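Local coordinates for protein histone acetyltransferase HPA2 and related acetyltransferases (Corynebacterium glutamicum ATCC 13032, PDB 2QEC) that probably transfers an acyl group, most likely acetyl from acetyl-coenzyme A, as a member of the GNAT acetyltransferase family, at residues Gly181-Asp186 with Glu192-Lys197; Ala77-Pro82 with Glu157-Glu162. The protein carries 1 engineered substitution. One frame throughout, in Å; residues are numbered along the deposited sequence.

Contact 1 of 2, residues Gly181-Asp186 with Glu192-Lys197; sequences GYIPSD and ELAMWK. With EDO (1,2-ethanediol), chain F.
The phenol ring of Tyr182 carries Leu193 on one face. Methyl CD1 of Leu193 sits almost over the ring centre, 3.9 Å from the centroid and 7° off the normal, a CH-pi contact. Leu193 CB lies 3.8 Å from Tyr182 CE1. The Tyr182 torsion (chi1 -72°) sets CG opposite the carbonyl carbon and lets the ring lean over the neighbouring strand. Pro202 of the second subunit also packs on Tyr182.

The two residues form a non-hydrogen-bonded pair of the antiparallel hairpin made by strands 178-183 and 192-197. Backbone bonds lie to both sides of it. Ile183 N donates to Glu192 O at 2.9 Å, with an N-H...O angle of 166°. Ala194 N reaches Gly181 O, also at 2.9 Å but more bent. The return bond from Gly181 N to Ala194 O is weak. Glu192 O takes a second, softer contact from Tyr182 CA at 3.3 Å. On the other side of the Ile183-Glu192 pair a water bridges the strands: it donates to Ile183 O and accepts from Glu192 N.

On the other face of the sheet, CD1 of Ile183 meets CB of Ala194 at 4.2 Å. Phe123 of the second subunit packs on both residues. Farther along the strand, Lys197 NZ bonds O2 of an ethanediol, probably from the crystallisation liquor, at 2.9 Å; its approach to O1 is too short to trust.

The chemistry is thus backbone pairing with apolar cover on both faces. No charged pair joins the strands, and the second subunit adds to the cover of this hairpin at the sheet's edge within the chain.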
ATOM      1  N   GLY A 181      -6.765   3.630   0.503  1.00 37.04           N
ATOM      2  CA  GLY A 181      -7.503   4.748   1.118  1.00 36.36           C
ATOM      3  C   GLY A 181      -7.841   5.785   0.072  1.00 38.64           C
ATOM      4  O   GLY A 181      -7.561   5.583  -1.108  1.00 37.59           O
ATOM      5  N   TYR A 182      -8.477   6.876   0.492  1.00 36.72           N
ATOM      6  CA  TYR A 182      -8.882   7.928  -0.446  1.00 37.22           C
ATOM      7  C   TYR A 182      -7.753   8.925  -0.660  1.00 38.10           C
ATOM      8  O   TYR A 182      -7.033   9.281   0.273  1.00 37.60           O
ATOM      9  CB  TYR A 182     -10.162   8.626   0.036  1.00 37.01           C
ATOM     10  CG  TYR A 182     -11.376   7.751  -0.108  1.00 35.31           C
ATOM     11  CD1 TYR A 182     -12.070   7.698  -1.315  1.00 36.62           C
ATOM     12  CD2 TYR A 182     -11.809   6.956   0.958  1.00 43.27           C
ATOM     13  CE1 TYR A 182     -13.189   6.883  -1.444  1.00 45.20           C
ATOM     14  CE2 TYR A 182     -12.923   6.141   0.836  1.00 42.06           C
ATOM     15  CZ  TYR A 182     -13.601   6.110  -0.346  1.00 41.31           C
ATOM     16  OH  TYR A 182     -14.697   5.297  -0.468  1.00 47.79           O
ATOM     17  N   ILE A 183      -7.565   9.323  -1.914  1.00 37.52           N
ATOM     18  CA  ILE A 183      -6.593  10.365  -2.265  1.00 40.40           C
ATOM     19  C   ILE A 183      -7.300  11.724  -2.193  1.00 43.60           C
ATOM     20  O   ILE A 183      -8.355  11.914  -2.817  1.00 44.08           O
ATOM     21  CB  ILE A 183      -6.011  10.122  -3.692  1.00 39.15           C
ATOM     22  CG1 ILE A 183      -5.180   8.852  -3.704  1.00 42.73           C
ATOM     23  CG2 ILE A 183      -5.243  11.372  -4.194  1.00 44.62           C
ATOM     24  CD1 ILE A 183      -4.884   8.320  -5.058  1.00 47.29           C
ATOM     25  N   PRO A 184      -6.728  12.676  -1.438  1.00 49.15           N
ATOM     26  CA  PRO A 184      -7.362  13.996  -1.370  1.00 53.26           C
ATOM     27  C   PRO A 184      -7.414  14.672  -2.727  1.00 57.19           C
ATOM     28  O   PRO A 184      -6.418  14.654  -3.444  1.00 56.22           O
ATOM     29  CB  PRO A 184      -6.455  14.795  -0.429  1.00 52.78           C
ATOM     30  CG  PRO A 184      -5.587  13.816   0.243  1.00 53.71           C
ATOM     31  CD  PRO A 184      -5.506  12.601  -0.624  1.00 49.63           C
ATOM     32  N   SER A 185      -8.568  15.250  -3.063  1.00 60.72           N
ATOM     33  CA  SER A 185      -8.743  16.002  -4.314  1.00 65.25           C
ATOM     34  C   SER A 185      -8.863  17.477  -3.990  1.00 66.87           C
ATOM     35  O   SER A 185      -9.527  17.832  -3.029  1.00 66.60           O
ATOM     36  CB  SER A 185     -10.004  15.533  -5.069  1.00 66.47           C
ATOM     37  OG  SER A 185     -11.203  15.846  -4.362  1.00 68.05           O
ATOM     38  N   ASP A 186      -8.195  18.331  -4.754  1.00 70.45           N
ATOM     39  CA  ASP A 186      -8.513  19.758  -4.714  1.00 74.59           C
ATOM     40  C   ASP A 186      -9.432  20.018  -5.885  1.00 75.45           C
ATOM     41  O   ASP A 186      -9.474  19.219  -6.831  1.00 77.17           O
ATOM     42  CB  ASP A 186      -7.268  20.642  -4.803  1.00 75.00           C
ATOM     43  CG  ASP A 186      -7.447  21.969  -4.083  1.00 79.05           C
ATOM     44  OD1 ASP A 186      -7.280  21.984  -2.838  1.00 83.80           O
ATOM     45  OD2 ASP A 186      -7.756  22.986  -4.752  1.00 81.93           O
ATOM     46  N   GLU A 192     -10.769   9.775  -5.100  1.00 44.39           N
ATOM     47  CA  GLU A 192     -10.537   8.442  -5.662  1.00 42.18           C
ATOM     48  C   GLU A 192     -10.064   7.498  -4.575  1.00 38.53           C
ATOM     49  O   GLU A 192      -9.345   7.900  -3.675  1.00 39.15           O
ATOM     50  CB  GLU A 192      -9.528   8.502  -6.781  1.00 42.80           C
ATOM     51  CG  GLU A 192      -9.998   9.437  -7.908  1.00 46.64           C
ATOM     52  CD  GLU A 192      -9.130   9.367  -9.145  1.00 62.29           C
ATOM     53  OE1 GLU A 192      -7.895   9.390  -8.993  1.00 70.49           O
ATOM     54  OE2 GLU A 192      -9.682   9.334 -10.269  1.00 78.23           O
ATOM     55  N   LEU A 193     -10.504   6.249  -4.657  1.00 38.88           N
ATOM     56  CA  LEU A 193     -10.096   5.218  -3.704  1.00 40.66           C
ATOM     57  C   LEU A 193      -8.923   4.428  -4.317  1.00 39.08           C
ATOM     58  O   LEU A 193      -9.099   3.659  -5.245  1.00 37.52           O
ATOM     59  CB  LEU A 193     -11.262   4.273  -3.394  1.00 40.04           C
ATOM     60  CG  LEU A 193     -10.915   3.171  -2.352  1.00 41.78           C
ATOM     61  CD1 LEU A 193     -10.382   3.732  -1.085  1.00 44.46           C
ATOM     62  CD2 LEU A 193     -12.072   2.273  -2.058  1.00 44.82           C
ATOM     63  N   ALA A 194      -7.716   4.671  -3.807  1.00 37.26           N
ATOM     64  CA  ALA A 194      -6.533   3.908  -4.186  1.00 33.04           C
ATOM     65  C   ALA A 194      -6.730   2.485  -3.736  1.00 37.34           C
ATOM     66  O   ALA A 194      -7.140   2.249  -2.585  1.00 38.18           O
ATOM     67  CB  ALA A 194      -5.294   4.488  -3.455  1.00 35.85           C
HETATM   68  N   MSE A 195      -6.359   1.531  -4.586  1.00 38.23           N
HETATM   69  CA  MSE A 195      -6.476   0.110  -4.263  1.00 39.02           C
HETATM   70  C   MSE A 195      -5.241  -0.656  -4.734  1.00 39.37           C
HETATM   71  O   MSE A 195      -4.516  -0.200  -5.593  1.00 37.65           O
HETATM   72  CB  MSE A 195      -7.725  -0.482  -4.937  1.00 36.16           C
HETATM   73  CG  MSE A 195      -8.985   0.312  -4.663  1.00 42.23           C
HETATM   74 SE   MSE A 195     -10.596  -0.545  -5.212  0.75 43.69          SE
HETATM   75  CE  MSE A 195     -10.688  -1.459  -3.700  1.00 35.06           C
ATOM     76  N   TRP A 196      -5.047  -1.841  -4.143  1.00 40.23           N
ATOM     77  CA  TRP A 196      -3.889  -2.670  -4.346  1.00 39.12           C
ATOM     78  C   TRP A 196      -4.307  -4.112  -4.501  1.00 42.69           C
ATOM     79  O   TRP A 196      -4.885  -4.686  -3.557  1.00 39.43           O
ATOM     80  CB  TRP A 196      -3.039  -2.563  -3.078  1.00 38.97           C
ATOM     81  CG  TRP A 196      -1.685  -3.230  -3.046  1.00 40.35           C
ATOM     82  CD1 TRP A 196      -1.326  -4.304  -2.296  1.00 42.51           C
ATOM     83  CD2 TRP A 196      -0.504  -2.800  -3.723  1.00 41.96           C
ATOM     84  NE1 TRP A 196       0.006  -4.584  -2.475  1.00 41.37           N
ATOM     85  CE2 TRP A 196       0.536  -3.678  -3.348  1.00 37.27           C
ATOM     86  CE3 TRP A 196      -0.222  -1.762  -4.614  1.00 38.48           C
ATOM     87  CZ2 TRP A 196       1.834  -3.541  -3.830  1.00 41.07           C
ATOM     88  CZ3 TRP A 196       1.073  -1.632  -5.104  1.00 40.31           C
ATOM     89  CH2 TRP A 196       2.084  -2.506  -4.706  1.00 41.78           C
ATOM     90  N   LYS A 197      -3.925  -4.730  -5.611  1.00 42.70           N
ATOM     91  CA  LYS A 197      -3.957  -6.197  -5.709  1.00 43.44           C
ATOM     92  C   LYS A 197      -2.573  -6.722  -5.339  1.00 42.61           C
ATOM     93  O   LYS A 197      -1.587  -6.431  -6.016  1.00 43.17           O
ATOM     94  CB  LYS A 197      -4.389  -6.668  -7.092  1.00 40.97           C
ATOM     95  CG  LYS A 197      -4.401  -8.176  -7.209  1.00 44.53           C
ATOM     96  CD  LYS A 197      -5.229  -8.669  -8.342  1.00 50.46           C
ATOM     97  CE  LYS A 197      -5.349 -10.194  -8.360  1.00 52.79           C
ATOM     98  NZ  LYS A 197      -4.058 -10.955  -8.168  1.00 43.06           N
TER
HETATM   99  C1  EDO F 208      -1.757  -9.620 -10.272  1.00 57.21           C
HETATM  100  O1  EDO F 208      -2.480  -9.391  -9.067  1.00 65.07           O
HETATM  101  C2  EDO F 208      -2.495 -10.456 -11.316  1.00 54.64           C
HETATM  102  O2  EDO F 208      -3.168 -11.600 -10.805  1.00 62.08           O
HETATM  103  O   HOH W   1      -8.746  12.223  -5.538  1.00 51.87           O

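Contact 2 of 2, residues Ala77-Pro82 with Glu157-Glu162; sequences ALWDRP and EAIYLE
Trp79 and Ile159 meet beside the central sheet of the GNAT fold, with the indole edge-on to the isoleucine and the side chains oblique to each other. Their strands, 73-80 and 159-163, are not neighbours; strand 126-133 runs between them. The side chains therefore bridge the gap over that middle strand, and no hydrogen bond links the two segments.

The six-membered end of the indole does the touching. CZ3 of Trp79 lies 3.7 Å from CG2 of Ile159, which sits near the ring plane. Ile159 CD1 is a second, looser neighbour of the same atom at 4.2 Å. Chi1 of -64° swings the indole to the backbone-N side of Trp79, from where it extends toward the other strand. Leu128 of the middle strand packs on Trp79, and Arg153 makes a cation-pi contact with the indole.

Past the end of strand 73-80, the ring of Pro82 and the side chain of Glu157 cross at about a right angle. Trp126 NE1 hydrogen-bonds to the Glu157 carboxylate, and the Trp126 side chain also touches Pro82. This ties the start of the middle strand to both segments. Across the contact itself, Glu157 OE1 comes no closer to Pro82 than 4.1 Å, at CG.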
ATOM      1  N   ALA A  77      -7.627  -0.404 -22.508  1.00 41.18           N
ATOM      2  CA  ALA A  77      -6.971  -0.252 -21.209  1.00 39.48           C
ATOM      3  C   ALA A  77      -5.476   0.120 -21.373  1.00 42.14           C
ATOM      4  O   ALA A  77      -4.744  -0.443 -22.223  1.00 43.38           O
ATOM      5  CB  ALA A  77      -7.150  -1.496 -20.375  1.00 41.38           C
ATOM      6  N   LEU A  78      -5.012   1.041 -20.514  1.00 41.79           N
ATOM      7  CA  LEU A  78      -3.620   1.525 -20.520  1.00 37.34           C
ATOM      8  C   LEU A  78      -3.000   1.146 -19.198  1.00 38.32           C
ATOM      9  O   LEU A  78      -3.549   1.479 -18.172  1.00 35.45           O
ATOM     10  CB  LEU A  78      -3.567   3.035 -20.700  1.00 38.55           C
ATOM     11  CG  LEU A  78      -4.270   3.549 -22.006  1.00 39.69           C
ATOM     12  CD1 LEU A  78      -4.198   5.067 -22.055  1.00 46.28           C
ATOM     13  CD2 LEU A  78      -3.597   3.075 -23.235  1.00 47.00           C
ATOM     14  N   TRP A  79      -1.902   0.405 -19.291  1.00 39.50           N
ATOM     15  CA  TRP A  79      -1.164  -0.138 -18.162  1.00 40.05           C
ATOM     16  C   TRP A  79       0.311   0.298 -18.205  1.00 39.62           C
ATOM     17  O   TRP A  79       0.948   0.323 -19.287  1.00 39.40           O
ATOM     18  CB  TRP A  79      -1.219  -1.650 -18.260  1.00 40.87           C
ATOM     19  CG  TRP A  79      -2.570  -2.318 -18.141  1.00 35.76           C
ATOM     20  CD1 TRP A  79      -3.497  -2.508 -19.139  1.00 38.44           C
ATOM     21  CD2 TRP A  79      -3.081  -2.977 -16.990  1.00 37.30           C
ATOM     22  NE1 TRP A  79      -4.554  -3.217 -18.660  1.00 39.14           N
ATOM     23  CE2 TRP A  79      -4.319  -3.532 -17.344  1.00 38.20           C
ATOM     24  CE3 TRP A  79      -2.600  -3.167 -15.692  1.00 39.43           C
ATOM     25  CZ2 TRP A  79      -5.109  -4.214 -16.434  1.00 40.52           C
ATOM     26  CZ3 TRP A  79      -3.368  -3.871 -14.789  1.00 41.51           C
ATOM     27  CH2 TRP A  79      -4.611  -4.401 -15.176  1.00 38.68           C
ATOM     28  N   ASP A  80       0.864   0.628 -17.040  1.00 41.18           N
ATOM     29  CA  ASP A  80       2.288   0.782 -16.842  1.00 43.12           C
ATOM     30  C   ASP A  80       2.798  -0.469 -16.149  1.00 45.66           C
ATOM     31  O   ASP A  80       2.161  -1.020 -15.250  1.00 41.46           O
ATOM     32  CB  ASP A  80       2.635   1.984 -15.941  1.00 44.83           C
ATOM     33  CG  ASP A  80       2.311   3.306 -16.590  1.00 53.65           C
ATOM     34  OD1 ASP A  80       3.035   3.711 -17.512  1.00 64.74           O
ATOM     35  OD2 ASP A  80       1.325   3.952 -16.184  1.00 69.18           O
ATOM     36  N   ARG A  81       3.983  -0.890 -16.579  1.00 45.67           N
ATOM     37  CA  ARG A  81       4.617  -2.103 -16.112  1.00 45.25           C
ATOM     38  C   ARG A  81       5.431  -1.797 -14.876  1.00 41.51           C
ATOM     39  O   ARG A  81       5.778  -0.633 -14.630  1.00 43.79           O
ATOM     40  CB  ARG A  81       5.512  -2.679 -17.243  1.00 45.02           C
ATOM     41  CG  ARG A  81       4.734  -2.916 -18.531  1.00 46.64           C
ATOM     42  CD  ARG A  81       5.649  -3.223 -19.744  1.00 52.88           C
ATOM     43  NE  ARG A  81       6.377  -4.459 -19.494  1.00 57.98           N
ATOM     44  CZ  ARG A  81       5.955  -5.687 -19.808  1.00 61.81           C
ATOM     45  NH1 ARG A  81       4.793  -5.893 -20.435  1.00 53.06           N
ATOM     46  NH2 ARG A  81       6.724  -6.726 -19.490  1.00 60.81           N
ATOM     47  N   PRO A  82       5.723  -2.818 -14.074  1.00 40.91           N
ATOM     48  CA  PRO A  82       6.589  -2.532 -12.947  1.00 42.70           C
ATOM     49  C   PRO A  82       7.989  -1.974 -13.298  1.00 49.04           C
ATOM     50  O   PRO A  82       8.583  -2.348 -14.310  1.00 45.96           O
ATOM     51  CB  PRO A  82       6.719  -3.889 -12.215  1.00 43.54           C
ATOM     52  CG  PRO A  82       5.670  -4.718 -12.688  1.00 41.46           C
ATOM     53  CD  PRO A  82       5.300  -4.232 -14.096  1.00 41.59           C
ATOM     54  N   GLU A 157       2.484 -10.618  -9.747  1.00 41.26           N
ATOM     55  CA  GLU A 157       2.896  -9.290  -9.422  1.00 42.77           C
ATOM     56  C   GLU A 157       1.693  -8.465  -8.926  1.00 42.75           C
ATOM     57  O   GLU A 157       0.523  -8.789  -9.186  1.00 41.56           O
ATOM     58  CB  GLU A 157       3.603  -8.663 -10.639  1.00 42.19           C
ATOM     59  CG  GLU A 157       4.879  -9.458 -11.048  1.00 46.48           C
ATOM     60  CD  GLU A 157       5.458  -9.115 -12.414  1.00 49.23           C
ATOM     61  OE1 GLU A 157       4.741  -8.645 -13.332  1.00 49.07           O
ATOM     62  OE2 GLU A 157       6.666  -9.392 -12.606  1.00 59.01           O
ATOM     63  N   ALA A 158       2.016  -7.363  -8.279  1.00 40.17           N
ATOM     64  CA  ALA A 158       1.068  -6.406  -7.713  1.00 37.84           C
ATOM     65  C   ALA A 158       0.488  -5.449  -8.769  1.00 40.75           C
ATOM     66  O   ALA A 158       1.104  -5.169  -9.785  1.00 40.50           O
ATOM     67  CB  ALA A 158       1.756  -5.622  -6.631  1.00 40.72           C
ATOM     68  N   ILE A 159      -0.703  -4.943  -8.480  1.00 40.91           N
ATOM     69  CA  ILE A 159      -1.362  -3.951  -9.298  1.00 39.10           C
ATOM     70  C   ILE A 159      -1.898  -2.817  -8.386  1.00 41.24           C
ATOM     71  O   ILE A 159      -2.530  -3.083  -7.378  1.00 39.27           O
ATOM     72  CB  ILE A 159      -2.534  -4.558 -10.054  1.00 37.83           C
ATOM     73  CG1 ILE A 159      -2.118  -5.864 -10.745  1.00 40.17           C
ATOM     74  CG2 ILE A 159      -3.066  -3.534 -11.092  1.00 39.58           C
ATOM     75  CD1 ILE A 159      -3.261  -6.542 -11.582  1.00 39.37           C
ATOM     76  N   TYR A 160      -1.653  -1.569  -8.798  1.00 37.56           N
ATOM     77  CA  TYR A 160      -2.261  -0.349  -8.232  1.00 38.22           C
ATOM     78  C   TYR A 160      -3.284   0.260  -9.213  1.00 40.68           C
ATOM     79  O   TYR A 160      -3.080   0.227 -10.412  1.00 38.27           O
ATOM     80  CB  TYR A 160      -1.123   0.664  -7.924  1.00 40.03           C
ATOM     81  CG  TYR A 160      -1.554   2.019  -7.385  1.00 37.96           C
ATOM     82  CD1 TYR A 160      -1.853   2.195  -6.068  1.00 37.10           C
ATOM     83  CD2 TYR A 160      -1.714   3.112  -8.241  1.00 37.03           C
ATOM     84  CE1 TYR A 160      -2.274   3.451  -5.568  1.00 34.24           C
ATOM     85  CE2 TYR A 160      -2.145   4.356  -7.765  1.00 37.70           C
ATOM     86  CZ  TYR A 160      -2.397   4.512  -6.395  1.00 38.30           C
ATOM     87  OH  TYR A 160      -2.814   5.727  -5.883  1.00 36.96           O
ATOM     88  N   LEU A 161      -4.397   0.765  -8.689  1.00 39.58           N
ATOM     89  CA  LEU A 161      -5.310   1.581  -9.414  1.00 40.29           C
ATOM     90  C   LEU A 161      -5.996   2.566  -8.461  1.00 38.93           C
ATOM     91  O   LEU A 161      -5.879   2.491  -7.244  1.00 36.76           O
ATOM     92  CB  LEU A 161      -6.349   0.722 -10.179  1.00 40.41           C
ATOM     93  CG  LEU A 161      -7.228  -0.245  -9.365  1.00 38.18           C
ATOM     94  CD1 LEU A 161      -8.371   0.483  -8.641  1.00 41.76           C
ATOM     95  CD2 LEU A 161      -7.804  -1.285 -10.263  1.00 39.62           C
ATOM     96  N   GLU A 162      -6.705   3.523  -9.037  1.00 35.52           N
ATOM     97  CA  GLU A 162      -7.478   4.509  -8.286  1.00 34.92           C
ATOM     98  C   GLU A 162      -8.894   4.459  -8.750  1.00 41.94           C
ATOM     99  O   GLU A 162      -9.164   4.822  -9.893  1.00 39.43           O
ATOM    100  CB  GLU A 162      -6.867   5.872  -8.517  1.00 34.90           C
ATOM    101  CG  GLU A 162      -5.549   6.005  -7.733  1.00 39.09           C
ATOM    102  CD  GLU A 162      -4.624   7.106  -8.240  1.00 49.69           C
ATOM    103  OE1 GLU A 162      -5.005   7.785  -9.195  1.00 50.79           O
ATOM    104  OE2 GLU A 162      -3.534   7.320  -7.640  1.00 47.02           O
TER

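How the contacts relate
Contact 2 comes first along the chain and closes before contact 1 opens. Their centres are 14 Å apart. Both belong to one mixed sheet, in which strands 159-163 and 192-197 are neighbours. Contact 2 spans strand 126-133 in the middle of the sheet; contact 1 is the C-terminal hairpin, with strand 178-183 at the sheet's edge within the chain. The two are joined directly by backbone: Lys197 N lies 2.8 Å from Ile159 O, and Met195 N lies 2.9 Å from Leu161 O, both probable hydrogen bonds. The same sheet thus takes in both the middle of the fold and a hairpin that meets the second subunit.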